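Local coordinates for protein orotate phosphoribosyltransferase (Aeropyrum pernix, PDB 2YZK) that probably catalyses the magnesium-dependent transfer of a ribosyl phosphate group from 5-phosphoribose 1-diphosphate to orotate, making orotidine monophosphate in pyrimidine biosynthesis, at residues 1-6 with 167-172; 7-12 with 32-37; 106-111 with 133-138; 114-119 with 139-144. All coordinates share one frame; numbering follows the deposited sequence.

Contact 1. Residues 1-6 with 167-172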
loop_
_atom_site.group_PDB
_atom_site.type_symbol
_atom_site.label_atom_id
_atom_site.label_comp_id
_atom_site.label_asym_id
_atom_site.label_seq_id
_atom_site.Cartn_x
_atom_site.Cartn_y
_atom_site.Cartn_z
HETATM N N MSE A 1 -7.990 21.246 6.838
HETATM C CA MSE A 1 -8.169 20.962 8.291
HETATM C C MSE A 1 -8.486 19.488 8.515
HETATM O O MSE A 1 -9.648 19.079 8.483
HETATM C CB MSE A 1 -9.301 21.823 8.861
HETATM C CG MSE A 1 -9.516 21.677 10.367
HETATM SE SE MSE A 1 -8.197 22.411 11.368
HETATM C CE MSE A 1 -7.130 20.989 11.642
ATOM N N LEU A 2 -7.444 18.695 8.742
ATOM C CA LEU A 2 -7.603 17.266 8.980
ATOM C C LEU A 2 -8.531 16.968 10.151
ATOM O O LEU A 2 -9.399 16.104 10.052
ATOM C CB LEU A 2 -6.245 16.618 9.255
ATOM C CG LEU A 2 -5.437 16.120 8.060
ATOM C CD1 LEU A 2 -4.088 15.611 8.541
ATOM C CD2 LEU A 2 -6.206 15.017 7.353
ATOM N N ALA A 3 -8.334 17.684 11.255
ATOM C CA ALA A 3 -9.124 17.501 12.472
ATOM C C ALA A 3 -10.583 17.122 12.224
ATOM O O ALA A 3 -11.069 16.126 12.760
ATOM C CB ALA A 3 -9.054 18.762 13.329
ATOM N N LYS A 4 -11.279 17.914 11.416
ATOM C CA LYS A 4 -12.680 17.647 11.119
ATOM C C LYS A 4 -12.869 16.292 10.442
ATOM O O LYS A 4 -13.689 15.481 10.878
ATOM C CB LYS A 4 -13.250 18.753 10.228
ATOM C CG LYS A 4 -13.231 20.135 10.865
ATOM C CD LYS A 4 -13.870 21.174 9.955
ATOM C CE LYS A 4 -13.811 22.563 10.573
ATOM N NZ LYS A 4 -14.513 22.616 11.887
ATOM N N VAL A 5 -12.104 16.051 9.381
ATOM C CA VAL A 5 -12.180 14.797 8.635
ATOM C C VAL A 5 -11.800 13.607 9.511
ATOM O O VAL A 5 -12.405 12.538 9.420
ATOM C CB VAL A 5 -11.241 14.823 7.413
ATOM C CG1 VAL A 5 -11.377 13.538 6.629
ATOM C CG2 VAL A 5 -11.561 16.021 6.533
ATOM N N LEU A 6 -10.793 13.800 10.357
ATOM C CA LEU A 6 -10.332 12.745 11.244
ATOM C C LEU A 6 -11.431 12.326 12.211
ATOM O O LEU A 6 -11.664 11.136 12.421
ATOM C CB LEU A 6 -9.101 13.214 12.025
ATOM C CG LEU A 6 -7.837 13.446 11.193
ATOM C CD1 LEU A 6 -6.732 14.021 12.068
ATOM C CD2 LEU A 6 -7.392 12.130 10.572
ATOM N N LYS A 167 -0.922 17.491 18.748
ATOM C CA LYS A 167 -1.299 18.559 19.664
ATOM C C LYS A 167 -2.307 19.508 19.021
ATOM O O LYS A 167 -3.311 19.865 19.635
ATOM C CB LYS A 167 -0.061 19.346 20.114
ATOM C CG LYS A 167 -0.370 20.454 21.116
ATOM C CD LYS A 167 0.897 21.175 21.584
ATOM C CE LYS A 167 1.603 21.878 20.428
ATOM N NZ LYS A 167 0.706 22.841 19.720
ATOM N N THR A 168 -2.043 19.915 17.783
ATOM C CA THR A 168 -2.943 20.821 17.084
ATOM C C THR A 168 -4.305 20.182 16.826
ATOM O O THR A 168 -5.336 20.834 16.966
ATOM C CB THR A 168 -2.331 21.286 15.745
ATOM O OG1 THR A 168 -1.161 22.074 16.014
ATOM C CG2 THR A 168 -3.331 22.127 14.957
ATOM N N ILE A 169 -4.313 18.906 16.460
ATOM C CA ILE A 169 -5.573 18.213 16.205
ATOM C C ILE A 169 -6.418 18.095 17.471
ATOM O O ILE A 169 -7.624 18.320 17.431
ATOM C CB ILE A 169 -5.334 16.797 15.633
ATOM C CG1 ILE A 169 -4.738 16.899 14.229
ATOM C CG2 ILE A 169 -6.643 16.009 15.594
ATOM C CD1 ILE A 169 -4.119 15.608 13.696
ATOM N N LEU A 170 -5.791 17.751 18.591
ATOM C CA LEU A 170 -6.540 17.604 19.835
ATOM C C LEU A 170 -7.095 18.943 20.313
ATOM O O LEU A 170 -8.209 19.009 20.835
ATOM C CB LEU A 170 -5.668 16.966 20.922
ATOM C CG LEU A 170 -5.228 15.521 20.644
ATOM C CD1 LEU A 170 -4.479 14.971 21.850
ATOM C CD2 LEU A 170 -6.446 14.648 20.339
ATOM N N GLU A 171 -6.321 20.008 20.130
ATOM C CA GLU A 171 -6.763 21.340 20.526
ATOM C C GLU A 171 -7.989 21.747 19.709
ATOM O O GLU A 171 -8.983 22.232 20.255
ATOM C CB GLU A 171 -5.637 22.356 20.315
ATOM C CG GLU A 171 -6.126 23.789 20.160
ATOM C CD GLU A 171 -4.999 24.776 19.922
ATOM O OE1 GLU A 171 -4.356 25.198 20.908
ATOM O OE2 GLU A 171 -4.752 25.124 18.745
ATOM N N LYS A 172 -7.917 21.542 18.396
ATOM C CA LYS A 172 -9.022 21.886 17.506
ATOM C C LYS A 172 -10.305 21.142 17.853
ATOM O O LYS A 172 -11.405 21.678 17.698
ATOM C CB LYS A 172 -8.649 21.592 16.049
ATOM C CG LYS A 172 -8.187 22.804 15.260
ATOM C CD LYS A 172 -6.858 23.340 15.759
ATOM C CE LYS A 172 -6.505 24.646 15.057
ATOM N NZ LYS A 172 -6.539 24.507 13.573
#
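Ile169 holds CG1 beside its backbone N (chi1 -68°) and runs on nearly extended to CD1, which brings that methyl up against the CD1 methyl of Leu6. Leu6 CD1 meets Ile169 CD1 at 3.5 Å, closer than ordinary van der Waals contact, and the same Leu6 methyl also lies 4.0 Å from Ile169 CG2. The two side chains run at about a right angle, so a single leucine methyl covers both branches of the isoleucine. One turn earlier the backbones come together: Ala3 and Ile169 are the nearest pair by CA, and Ala3 CB sits 3.9 Å from Lys172 CB. At the exposed end Met1, a selenomethionine bent at chi2 and chi3, lays SE against the lysine chain, with Lys172 NZ at 3.5 Å and Lys172 CG at 3.9 Å. No hydrogen bond links the segments. The interior side is completed by Met31 and Ala11 against Leu6, and by Val163 and Leu47 against Leu2. With short-segment axes 9.4 Å apart at closest approach and a signed crossing angle of -70°, this is steep helix-helix packing, joining the N-terminal helix 2-9 to the C-terminal helix 166-172 beside the phosphoribosyltransferase core.

Contact 2. Residues 7-12 with 32-37; sequences KKRGAV and RRLLGD
Reciprocal arginine-to-carbonyl bonding joins the end of helix 2-9 to the connection between strand 24-29 and helix 38-58, at the face where the second subunit docks. Each arginine donates to the other's backbone oxygen. Arg9 grips Arg33 O side-on with two nitrogens: Arg9 NE to Arg33 O is 2.8 Å and Arg9 NH2 to Arg33 O is 3.0 Å, the oxygen lying in the guanidinium plane. The NE bond is the straighter, with an angle at hydrogen of 157° against 139° for NH2. Bends at chi2 and chi3 curl the Arg9 chain back to reach this oxygen. In return Arg33 NE donates to Arg9 O over 2.8 Å, in that carbonyl's plane.

The acceptor Arg9 O belongs to the last turn of the helix, which Gly10 closes as a Schellman motif at positive phi (72°). The partner segment is a short 3-10 stretch in which Leu34 opens a type I turn ending at Asp37, and Asp37 is the N-cap residue of helix 38-58. Over one face of the Arg9 guanidinium lie Gly36 C and Asp37 CB, the latter 3.5 Å above the plane; the Asp37 carboxylate turns instead to Ser40, through a hydrogen bond between OD2 and Ser40 OG.

The apolar part of the contact is Leu34 CD2, which touches both Arg9 CB and Ala11 CB, each at 4.0 Å, while Trp72 and Val5 also pack on Leu34. Asp103 of the second subunit accepts a hydrogen bond from Arg9 NH2 through its backbone O and makes a salt bridge with Arg33 NH2 through OD2.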
loop_
_atom_site.group_PDB
_atom_site.type_symbol
_atom_site.label_atom_id
_atom_site.label_comp_id
_atom_site.label_asym_id
_atom_site.label_seq_id
_atom_site.Cartn_x
_atom_site.Cartn_y
_atom_site.Cartn_z
ATOM N N LYS A 7 -12.112 13.310 12.790
ATOM C CA LYS A 7 -13.186 13.034 13.736
ATOM C C LYS A 7 -14.320 12.292 13.033
ATOM O O LYS A 7 -14.856 11.315 13.562
ATOM C CB LYS A 7 -13.713 14.344 14.336
ATOM C CG LYS A 7 -14.738 14.147 15.446
ATOM C CD LYS A 7 -15.313 15.474 15.939
ATOM C CE LYS A 7 -16.106 16.186 14.851
ATOM N NZ LYS A 7 -16.789 17.407 15.364
ATOM N N LYS A 8 -14.667 12.756 11.836
ATOM C CA LYS A 8 -15.739 12.156 11.040
ATOM C C LYS A 8 -15.517 10.669 10.767
ATOM O O LYS A 8 -16.444 9.861 10.861
ATOM C CB LYS A 8 -15.863 12.875 9.695
ATOM C CG LYS A 8 -16.019 14.388 9.775
ATOM C CD LYS A 8 -17.379 14.807 10.315
ATOM C CE LYS A 8 -17.515 16.323 10.316
ATOM N NZ LYS A 8 -18.843 16.769 10.820
ATOM N N ARG A 9 -14.286 10.318 10.412
ATOM C CA ARG A 9 -13.940 8.935 10.096
ATOM C C ARG A 9 -13.504 8.098 11.296
ATOM O O ARG A 9 -13.172 6.925 11.146
ATOM C CB ARG A 9 -12.830 8.909 9.040
ATOM C CG ARG A 9 -13.236 9.473 7.684
ATOM C CD ARG A 9 -14.285 8.585 7.031
ATOM N NE ARG A 9 -13.768 7.233 6.842
ATOM C CZ ARG A 9 -14.513 6.176 6.528
ATOM N NH1 ARG A 9 -15.824 6.300 6.357
ATOM N NH2 ARG A 9 -13.942 4.986 6.398
ATOM N N GLY A 10 -13.503 8.690 12.484
ATOM C CA GLY A 10 -13.083 7.944 13.657
ATOM C C GLY A 10 -11.582 7.709 13.668
ATOM O O GLY A 10 -11.090 6.795 14.336
ATOM N N ALA A 11 -10.850 8.531 12.922
ATOM C CA ALA A 11 -9.396 8.414 12.852
ATOM C C ALA A 11 -8.783 8.919 14.157
ATOM O O ALA A 11 -7.589 8.761 14.410
ATOM C CB ALA A 11 -8.859 9.205 11.660
ATOM N N VAL A 12 -9.622 9.545 14.973
ATOM C CA VAL A 12 -9.223 10.044 16.281
ATOM C C VAL A 12 -10.322 9.525 17.196
ATOM O O VAL A 12 -11.449 10.017 17.165
ATOM C CB VAL A 12 -9.177 11.586 16.320
ATOM C CG1 VAL A 12 -8.840 12.061 17.720
ATOM C CG2 VAL A 12 -8.131 12.094 15.338
ATOM N N ARG A 32 -5.534 5.137 8.933
ATOM C CA ARG A 32 -6.020 4.178 7.948
ATOM C C ARG A 32 -7.515 4.354 7.697
ATOM O O ARG A 32 -8.006 4.063 6.607
ATOM C CB ARG A 32 -5.735 2.747 8.419
ATOM C CG ARG A 32 -4.249 2.407 8.510
ATOM C CD ARG A 32 -4.034 1.043 9.156
ATOM N NE ARG A 32 -4.641 0.976 10.482
ATOM C CZ ARG A 32 -4.599 -0.090 11.276
ATOM N NH1 ARG A 32 -3.972 -1.192 10.885
ATOM N NH2 ARG A 32 -5.196 -0.056 12.460
ATOM N N ARG A 33 -8.238 4.838 8.698
ATOM C CA ARG A 33 -9.675 5.021 8.547
ATOM C C ARG A 33 -10.060 6.076 7.514
ATOM O O ARG A 33 -11.204 6.131 7.078
ATOM C CB ARG A 33 -10.307 5.331 9.902
ATOM C CG ARG A 33 -10.177 4.175 10.885
ATOM C CD ARG A 33 -10.827 4.507 12.209
ATOM N NE ARG A 33 -12.286 4.495 12.145
ATOM C CZ ARG A 33 -13.029 3.393 12.197
ATOM N NH1 ARG A 33 -12.454 2.201 12.310
ATOM N NH2 ARG A 33 -14.353 3.479 12.154
ATOM N N LEU A 34 -9.109 6.905 7.103
ATOM C CA LEU A 34 -9.409 7.914 6.096
ATOM C C LEU A 34 -9.514 7.274 4.711
ATOM O O LEU A 34 -10.142 7.824 3.806
ATOM C CB LEU A 34 -8.316 8.979 6.060
ATOM C CG LEU A 34 -8.054 9.748 7.351
ATOM C CD1 LEU A 34 -7.020 10.822 7.067
ATOM C CD2 LEU A 34 -9.343 10.384 7.859
ATOM N N LEU A 35 -8.891 6.111 4.553
ATOM C CA LEU A 35 -8.880 5.426 3.260
ATOM C C LEU A 35 -10.234 4.907 2.798
ATOM O O LEU A 35 -10.483 4.795 1.598
ATOM C CB LEU A 35 -7.878 4.265 3.300
ATOM C CG LEU A 35 -6.429 4.682 3.567
ATOM C CD1 LEU A 35 -5.579 3.452 3.836
ATOM C CD2 LEU A 35 -5.898 5.458 2.365
ATOM N N GLY A 36 -11.111 4.605 3.748
ATOM C CA GLY A 36 -12.419 4.079 3.395
ATOM C C GLY A 36 -13.451 5.102 2.947
ATOM O O GLY A 36 -14.639 4.794 2.902
ATOM N N ASP A 37 -13.010 6.312 2.619
ATOM C CA ASP A 37 -13.922 7.364 2.162
ATOM C C ASP A 37 -13.165 8.272 1.195
ATOM O O ASP A 37 -12.241 8.974 1.599
ATOM C CB ASP A 37 -14.431 8.172 3.360
ATOM C CG ASP A 37 -15.507 9.168 2.980
ATOM O OD1 ASP A 37 -16.576 8.741 2.483
ATOM O OD2 ASP A 37 -15.285 10.381 3.175
#

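Contact 3. Residues 106-111 with 133-138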
loop_
_atom_site.group_PDB
_atom_site.type_symbol
_atom_site.label_atom_id
_atom_site.label_comp_id
_atom_site.label_asym_id
_atom_site.label_seq_id
_atom_site.Cartn_x
_atom_site.Cartn_y
_atom_site.Cartn_z
ATOM N N LYS A 106 17.443 5.036 -9.480
ATOM C CA LYS A 106 18.252 5.743 -8.492
ATOM C C LYS A 106 18.072 7.240 -8.680
ATOM O O LYS A 106 18.047 7.734 -9.811
ATOM C CB LYS A 106 19.733 5.389 -8.660
ATOM C CG LYS A 106 20.194 4.174 -7.876
ATOM C CD LYS A 106 19.300 2.974 -8.105
ATOM C CE LYS A 106 19.802 1.774 -7.323
ATOM N NZ LYS A 106 18.848 0.645 -7.395
ATOM N N GLY A 107 17.951 7.958 -7.567
ATOM C CA GLY A 107 17.766 9.394 -7.623
ATOM C C GLY A 107 17.285 9.909 -6.284
ATOM O O GLY A 107 17.322 9.189 -5.286
ATOM N N ARG A 108 16.825 11.152 -6.257
ATOM C CA ARG A 108 16.343 11.751 -5.025
ATOM C C ARG A 108 14.883 11.376 -4.794
ATOM O O ARG A 108 14.053 11.510 -5.690
ATOM C CB ARG A 108 16.490 13.275 -5.087
ATOM C CG ARG A 108 16.147 13.980 -3.780
ATOM C CD ARG A 108 16.225 15.496 -3.920
ATOM N NE ARG A 108 15.871 16.169 -2.672
ATOM C CZ ARG A 108 16.647 16.205 -1.593
ATOM N NH1 ARG A 108 17.834 15.609 -1.603
ATOM N NH2 ARG A 108 16.234 16.831 -0.498
ATOM N N VAL A 109 14.575 10.905 -3.593
ATOM C CA VAL A 109 13.209 10.509 -3.273
ATOM C C VAL A 109 12.703 11.160 -1.991
ATOM O O VAL A 109 13.470 11.749 -1.231
ATOM C CB VAL A 109 13.107 8.978 -3.091
ATOM C CG1 VAL A 109 13.697 8.270 -4.291
ATOM C CG2 VAL A 109 13.817 8.557 -1.808
ATOM N N VAL A 110 11.400 11.048 -1.769
ATOM C CA VAL A 110 10.771 11.558 -0.559
ATOM C C VAL A 110 10.080 10.353 0.064
ATOM O O VAL A 110 9.386 9.610 -0.632
ATOM C CB VAL A 110 9.712 12.638 -0.863
ATOM C CG1 VAL A 110 8.932 12.980 0.400
ATOM C CG2 VAL A 110 10.389 13.890 -1.407
ATOM N N VAL A 111 10.288 10.138 1.360
ATOM C CA VAL A 111 9.648 9.015 2.036
ATOM C C VAL A 111 8.340 9.487 2.652
ATOM O O VAL A 111 8.234 10.625 3.112
ATOM C CB VAL A 111 10.537 8.418 3.142
ATOM C CG1 VAL A 111 11.750 7.771 2.522
ATOM C CG2 VAL A 111 10.959 9.492 4.116
ATOM N N GLY A 133 21.686 3.303 -3.070
ATOM C CA GLY A 133 21.883 4.287 -4.120
ATOM C C GLY A 133 20.885 5.418 -4.282
ATOM O O GLY A 133 20.891 6.093 -5.313
ATOM N N TYR A 134 20.029 5.631 -3.291
ATOM C CA TYR A 134 19.055 6.717 -3.368
ATOM C C TYR A 134 19.485 7.831 -2.434
ATOM O O TYR A 134 20.296 7.615 -1.531
ATOM C CB TYR A 134 17.668 6.251 -2.920
ATOM C CG TYR A 134 17.063 5.164 -3.765
ATOM C CD1 TYR A 134 16.345 5.468 -4.923
ATOM C CD2 TYR A 134 17.211 3.823 -3.410
ATOM C CE1 TYR A 134 15.782 4.455 -5.709
ATOM C CE2 TYR A 134 16.660 2.811 -4.184
ATOM C CZ TYR A 134 15.949 3.130 -5.329
ATOM O OH TYR A 134 15.417 2.115 -6.091
ATOM N N THR A 135 18.961 9.027 -2.665
ATOM C CA THR A 135 19.249 10.137 -1.778
ATOM C C THR A 135 17.895 10.576 -1.242
ATOM O O THR A 135 16.883 10.519 -1.957
ATOM C CB THR A 135 19.956 11.317 -2.495
ATOM O OG1 THR A 135 19.108 11.853 -3.514
ATOM C CG2 THR A 135 21.263 10.854 -3.107
ATOM N N VAL A 136 17.866 10.985 0.020
ATOM C CA VAL A 136 16.624 11.411 0.644
ATOM C C VAL A 136 16.882 12.383 1.787
ATOM O O VAL A 136 17.699 12.118 2.671
ATOM C CB VAL A 136 15.828 10.182 1.161
ATOM C CG1 VAL A 136 16.727 9.274 1.982
ATOM C CG2 VAL A 136 14.640 10.637 1.982
ATOM N N GLY A 137 16.189 13.517 1.756
ATOM C CA GLY A 137 16.366 14.511 2.802
ATOM C C GLY A 137 15.054 14.985 3.389
ATOM O O GLY A 137 15.039 15.832 4.279
ATOM N N THR A 138 13.951 14.434 2.892
ATOM C CA THR A 138 12.627 14.818 3.361
ATOM C C THR A 138 11.740 13.611 3.652
ATOM O O THR A 138 11.707 12.651 2.877
ATOM C CB THR A 138 11.909 15.689 2.305
ATOM O OG1 THR A 138 12.682 16.870 2.053
ATOM C CG2 THR A 138 10.514 16.080 2.781
HETATM O O HOH W 1 16.291 -0.556 -5.960
HETATM O O HOH W 2 14.151 14.194 -0.106
#
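Thr135 O accepts the shortest bond between the two backbones: Val109 N donates to Thr135 O at 2.9 Å, with 166° at the hydrogen. Thr135 N in turn reaches Gly107 O at 3.1 Å, although it approaches from above that carbonyl's plane. These two bonds set Arg108 beside Thr135 in a parallel bridge, and Thr135 OG1 lies 3.4 Å from Arg108 CB. Further along, the ladder opens. One water receives from Gly137 N and donates to Val109 O, both at 2.8 Å, and it rests over one face of the Arg108 guanidinium. Direct pairing returns where Val111 N meets Thr138 O at 3.3 Å.

On the face carrying Val109 and Val136, Val109 CG1 touches Tyr134 CD1 at 3.9 Å, while its other branch, CG2, faces Val136 CB. Val136 CG2, anti to the backbone nitrogen, lies 3.6 Å from Val109 O and also packs on Val111 CG1. Ile126 and Leu129 of helix 120-131 cover this face. Tyr134 OH is hydrogen-bonded to Pro104 O and also accepts from a water that Lys106 NZ holds weakly. Strands 108-113 and 135-141, neighbours joined through helix 120-131, form a beta-alpha-beta unit of the parallel sheet in this Rossmann-like phosphoribosyltransferase fold.

Contact 4. Residues 114-119 with 139-144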
loop_
_atom_site.group_PDB
_atom_site.type_symbol
_atom_site.label_atom_id
_atom_site.label_comp_id
_atom_site.label_asym_id
_atom_site.label_seq_id
_atom_site.Cartn_x
_atom_site.Cartn_y
_atom_site.Cartn_z
ATOM N N ASP A 114 2.186 7.446 7.352
ATOM C CA ASP A 114 0.977 8.099 7.815
ATOM C C ASP A 114 1.172 8.877 9.109
ATOM O O ASP A 114 0.807 10.048 9.181
ATOM C CB ASP A 114 -0.193 7.096 7.917
ATOM C CG ASP A 114 0.068 5.940 8.876
ATOM O OD1 ASP A 114 1.222 5.715 9.303
ATOM O OD2 ASP A 114 -0.917 5.233 9.185
ATOM N N VAL A 115 1.792 8.252 10.105
ATOM C CA VAL A 115 2.012 8.901 11.396
ATOM C C VAL A 115 3.450 8.756 11.892
ATOM O O VAL A 115 4.006 7.654 11.896
ATOM C CB VAL A 115 1.060 8.308 12.473
ATOM C CG1 VAL A 115 1.319 8.955 13.821
ATOM C CG2 VAL A 115 -0.382 8.514 12.059
ATOM N N ALA A 116 4.047 9.869 12.307
ATOM C CA ALA A 116 5.408 9.850 12.831
ATOM C C ALA A 116 5.320 9.726 14.349
ATOM O O ALA A 116 4.706 10.560 15.016
ATOM C CB ALA A 116 6.148 11.135 12.449
ATOM N N THR A 117 5.915 8.668 14.886
ATOM C CA THR A 117 5.908 8.443 16.322
ATOM C C THR A 117 7.301 8.751 16.860
ATOM O O THR A 117 7.612 9.906 17.138
ATOM C CB THR A 117 5.503 6.986 16.654
ATOM O OG1 THR A 117 6.423 6.073 16.044
ATOM C CG2 THR A 117 4.102 6.694 16.132
ATOM N N THR A 118 8.146 7.735 16.985
ATOM C CA THR A 118 9.501 7.948 17.482
ATOM C C THR A 118 10.439 8.354 16.348
ATOM O O THR A 118 11.499 8.930 16.581
ATOM C CB THR A 118 10.063 6.672 18.140
ATOM O OG1 THR A 118 10.093 5.612 17.177
ATOM C CG2 THR A 118 9.197 6.258 19.317
ATOM N N GLY A 119 10.033 8.045 15.121
ATOM C CA GLY A 119 10.842 8.374 13.965
ATOM C C GLY A 119 11.752 7.238 13.535
ATOM O O GLY A 119 12.321 7.278 12.444
ATOM N N ALA A 139 11.036 13.672 4.780
ATOM C CA ALA A 139 10.096 12.632 5.190
ATOM C C ALA A 139 8.778 13.378 5.362
ATOM O O ALA A 139 8.723 14.423 6.016
ATOM C CB ALA A 139 10.528 11.991 6.506
ATOM N N LEU A 140 7.722 12.836 4.769
ATOM C CA LEU A 140 6.415 13.463 4.797
ATOM C C LEU A 140 5.388 12.560 5.467
ATOM O O LEU A 140 5.283 11.386 5.132
ATOM C CB LEU A 140 6.004 13.772 3.351
ATOM C CG LEU A 140 4.565 14.170 3.044
ATOM C CD1 LEU A 140 4.267 15.509 3.681
ATOM C CD2 LEU A 140 4.371 14.225 1.528
ATOM N N VAL A 141 4.647 13.113 6.423
ATOM C CA VAL A 141 3.618 12.354 7.124
ATOM C C VAL A 141 2.353 13.194 7.270
ATOM O O VAL A 141 2.380 14.412 7.105
ATOM C CB VAL A 141 4.073 11.908 8.542
ATOM C CG1 VAL A 141 5.351 11.090 8.449
ATOM C CG2 VAL A 141 4.279 13.120 9.439
ATOM N N LEU A 142 1.245 12.528 7.569
ATOM C CA LEU A 142 -0.026 13.210 7.758
ATOM C C LEU A 142 -0.058 13.821 9.149
ATOM O O LEU A 142 -0.396 14.995 9.320
ATOM C CB LEU A 142 -1.190 12.227 7.611
ATOM C CG LEU A 142 -1.599 11.860 6.187
ATOM C CD1 LEU A 142 -2.556 10.675 6.228
ATOM C CD2 LEU A 142 -2.247 13.070 5.511
ATOM N N VAL A 143 0.307 13.015 10.139
ATOM C CA VAL A 143 0.310 13.462 11.524
ATOM C C VAL A 143 1.607 13.162 12.261
ATOM O O VAL A 143 2.106 12.037 12.246
ATOM C CB VAL A 143 -0.855 12.817 12.319
ATOM C CG1 VAL A 143 -0.753 13.194 13.795
ATOM C CG2 VAL A 143 -2.187 13.279 11.756
ATOM N N ASP A 144 2.160 14.187 12.899
ATOM C CA ASP A 144 3.376 14.014 13.681
ATOM C C ASP A 144 2.934 14.059 15.139
ATOM O O ASP A 144 2.319 15.032 15.574
ATOM C CB ASP A 144 4.373 15.138 13.378
ATOM C CG ASP A 144 5.620 15.076 14.252
ATOM O OD1 ASP A 144 5.865 14.022 14.879
ATOM O OD2 ASP A 144 6.363 16.082 14.302
HETATM O O HOH W 3 7.123 12.524 16.818
#
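Three backbone hydrogen bonds join 114-119 to 139-144. Asp114 O takes two amides: Leu142 N at 3.0 Å with a bent 137° at the hydrogen, and Val143 N at 3.2 Å with a straighter 167°. Val143 O then accepts from Ala116 N at 2.9 Å, continuing parallel pairing in which Val115 faces Val143 and Ala116 faces Asp144. Both chains turn a corner here, at Asp114 and Leu142, and the shared carbonyl spans the two bends. Within its own segment Asp114 OD1 accepts from Val115 N at 2.7 Å, met from above the carboxylate plane.

Apolar contacts are few. Ala116 CB sits 4.1 Å from Val141 CG2, and equally far from CG1, so it seats against both valine methyls; Val115 CG2 approaches Val143 CB at 4.3 Å.

Beyond the paired residues a water bridges the segments, donating to Thr117 O and, at 2.8 Å, to Asp144 OD1. Asp144 OD1 also accepts from Gly146 N, just beyond the segment.

Thr117 probably also contacts orotate. Residues 114-119 form most of the PRPP loop of type I phosphoribosyltransferases, predicted to bind a ligand shared between the two subunits, and 139-144 pairs with the start of that loop.

Contacts 3 and 4 share strand 135-141 and run one into the other, Val111 O probably bonding to Leu140 N; contact 3 joins the N-terminal ends of two inner strands of the parallel sheet, partly exposed, while the centre of contact 4 is about 4 Å from the centre of the chain. Both rest on backbone pairing. Contacts 1 and 2 share helix 2-9 instead and rely on side chains: apolar packing in contact 1, mainly buried though far from the chain centre, and arginine-to-carbonyl bonds in contact 2, partly buried at the subunit interface. Leu6 packs on Leu34 between them. Contact 1 also reaches contact 4, where Ile169 CD1 meets Val143 CG2, whereas contact 3 touches neither contact 1 nor contact 2.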